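Local coordinates for heterokaryon incompatibility protein S (Podospora anserina, PDB 2WVO) that mediates heterokaryon incompatibility, triggering a lethal reaction when it meets the prion form of its incompatible counterpart, so that only compatible fused cells survive, at residues A[186-189]-A[190-193]. Numbering follows the deposited sequence.
Sequences NEIE and EVED
V191 holds CG1 between its own backbone N and carbonyl carbon (chi1 40°), a setting that turns this methyl back onto I188, the residue three positions earlier. The two are the ends of a type I beta turn, I188-E189-E190-V191, which follows helix 177-187 in the mainly helical HeLo domain and leads into helix 194-204. The turn is closed by V191 N donating to I188 O at 3.3 Å. This bond is rather long and bent (148° at the hydrogen), and the N lies well above the carbonyl plane. V191 CG1 sits close beside the same carbonyl oxygen, at 3.2 Å from I188 O, and its apolar contact with I188 is made through the gamma methylene of the isoleucine, V191 CG1 to I188 CG1 3.8 Å. Both side chains are buried: I188 continues onto L200, M211 and A215, V191 onto S196 and L197, so the turn packs against helices 194-204 and 209-218. K218 from the latter helix also hydrogen-bonds to I188 O and V191 O. I188 O thus accepts from two donors, a backbone N-H and a lysine ammonium.

The middle of the turn is exposed and acidic. The carboxylates of E189 and E190 stay apart, their OE2 atoms 6.6 Å from each other, which probably limits their repulsion. E192 is bent at chi2 (-79°), folding its carboxylate back toward the turn. There E192 OE1 comes within 3.1 Å of E189 O, a meeting of two acceptors rather than a hydrogen bond. At the far end D193 N-caps helix 194-204, and its OD1 is hydrogen-bonded to S196 OG.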
ATOM      1  N   ASN A 186       5.850 -26.753 -16.371  1.00 69.67           N
ATOM      2  CA  ASN A 186       6.917 -26.554 -17.363  1.00 70.44           C
ATOM      3  C   ASN A 186       8.102 -25.730 -16.852  1.00 70.64           C
ATOM      4  O   ASN A 186       9.244 -25.984 -17.238  1.00 70.64           O
ATOM      5  CB  ASN A 186       6.364 -25.905 -18.641  1.00 70.53           C
ATOM      6  CG  ASN A 186       5.304 -26.745 -19.314  1.00 71.83           C
ATOM      7  OD1 ASN A 186       5.370 -27.980 -19.318  1.00 73.19           O
ATOM      8  ND2 ASN A 186       4.317 -26.077 -19.909  1.00 73.37           N
ATOM      9  N   GLU A 187       7.819 -24.742 -15.998  1.00 71.04           N
ATOM     10  CA  GLU A 187       8.843 -23.878 -15.394  1.00 71.51           C
ATOM     11  C   GLU A 187       9.901 -24.650 -14.612  1.00 72.37           C
ATOM     12  O   GLU A 187      11.054 -24.217 -14.514  1.00 72.55           O
ATOM     13  CB  GLU A 187       8.196 -22.865 -14.444  1.00 71.42           C
ATOM     14  CG  GLU A 187       7.453 -21.735 -15.133  1.00 70.90           C
ATOM     15  CD  GLU A 187       6.526 -20.971 -14.203  1.00 70.81           C
ATOM     16  OE1 GLU A 187       6.652 -21.105 -12.957  1.00 70.12           O
ATOM     17  OE2 GLU A 187       5.664 -20.235 -14.723  1.00 66.92           O
ATOM     18  N   ILE A 188       9.494 -25.796 -14.071  1.00 73.09           N
ATOM     19  CA  ILE A 188      10.242 -26.499 -13.041  1.00 74.04           C
ATOM     20  C   ILE A 188      10.920 -27.785 -13.551  1.00 74.70           C
ATOM     21  O   ILE A 188      11.654 -28.446 -12.805  1.00 74.72           O
ATOM     22  CB  ILE A 188       9.305 -26.760 -11.817  1.00 74.09           C
ATOM     23  CG1 ILE A 188       9.923 -26.201 -10.537  1.00 75.11           C
ATOM     24  CG2 ILE A 188       8.876 -28.227 -11.688  1.00 73.73           C
ATOM     25  CD1 ILE A 188       8.893 -25.825  -9.483  1.00 76.52           C
ATOM     26  N   GLU A 189      10.691 -28.117 -14.826  1.00 75.24           N
ATOM     27  CA  GLU A 189      11.211 -29.356 -15.420  1.00 75.95           C
ATOM     28  C   GLU A 189      12.745 -29.430 -15.492  1.00 76.16           C
ATOM     29  O   GLU A 189      13.308 -30.518 -15.588  1.00 76.13           O
ATOM     30  CB  GLU A 189      10.585 -29.613 -16.798  1.00 75.93           C
ATOM     31  CG  GLU A 189      11.056 -28.687 -17.918  1.00 76.33           C
ATOM     32  CD  GLU A 189      10.189 -28.781 -19.174  1.00 76.51           C
ATOM     33  OE1 GLU A 189       9.522 -29.820 -19.386  1.00 76.31           O
ATOM     34  OE2 GLU A 189      10.176 -27.804 -19.954  1.00 77.56           O
ATOM     35  N   GLU A 190      13.404 -28.274 -15.422  1.00 76.59           N
ATOM     36  CA  GLU A 190      14.867 -28.184 -15.512  1.00 76.69           C
ATOM     37  C   GLU A 190      15.604 -28.369 -14.177  1.00 76.68           C
ATOM     38  O   GLU A 190      16.810 -28.640 -14.164  1.00 76.69           O
ATOM     39  CB  GLU A 190      15.276 -26.856 -16.161  1.00 76.95           C
ATOM     40  CG  GLU A 190      15.472 -26.934 -17.669  1.00 77.25           C
ATOM     41  CD  GLU A 190      16.731 -27.694 -18.051  1.00 78.10           C
ATOM     42  OE1 GLU A 190      17.770 -27.505 -17.378  1.00 77.85           O
ATOM     43  OE2 GLU A 190      16.681 -28.479 -19.026  1.00 78.03           O
ATOM     44  N   VAL A 191      14.894 -28.215 -13.063  1.00 76.57           N
ATOM     45  CA  VAL A 191      15.492 -28.469 -11.748  1.00 76.65           C
ATOM     46  C   VAL A 191      15.217 -29.912 -11.291  1.00 76.64           C
ATOM     47  O   VAL A 191      14.050 -30.328 -11.140  1.00 76.83           O
ATOM     48  CB  VAL A 191      15.096 -27.392 -10.680  1.00 76.64           C
ATOM     49  CG1 VAL A 191      13.637 -26.978 -10.804  1.00 76.70           C
ATOM     50  CG2 VAL A 191      15.416 -27.869  -9.268  1.00 76.85           C
ATOM     51  N   GLU A 192      16.305 -30.670 -11.092  1.00 76.23           N
ATOM     52  CA  GLU A 192      16.203 -32.103 -10.838  1.00 75.95           C
ATOM     53  C   GLU A 192      16.551 -32.478  -9.397  1.00 75.41           C
ATOM     54  O   GLU A 192      15.886 -33.323  -8.794  1.00 75.43           O
ATOM     55  CB  GLU A 192      17.082 -32.898 -11.822  1.00 76.28           C
ATOM     56  CG  GLU A 192      16.983 -32.459 -13.294  1.00 76.94           C
ATOM     57  CD  GLU A 192      15.743 -32.992 -14.015  1.00 78.27           C
ATOM     58  OE1 GLU A 192      15.566 -32.673 -15.226  1.00 78.28           O
ATOM     59  OE2 GLU A 192      14.950 -33.731 -13.385  1.00 79.07           O
ATOM     60  N   ASP A 193      17.593 -31.854  -8.855  1.00 74.71           N
ATOM     61  CA  ASP A 193      18.063 -32.150  -7.497  1.00 73.93           C
ATOM     62  C   ASP A 193      17.064 -31.706  -6.419  1.00 73.37           C
ATOM     63  O   ASP A 193      16.443 -30.645  -6.536  1.00 73.20           O
ATOM     64  CB  ASP A 193      19.436 -31.512  -7.253  1.00 73.89           C
ATOM     65  CG  ASP A 193      19.413 -29.996  -7.389  1.00 73.94           C
ATOM     66  OD1 ASP A 193      19.843 -29.309  -6.434  1.00 72.90           O
ATOM     67  OD2 ASP A 193      18.957 -29.495  -8.442  1.00 73.86           O
TER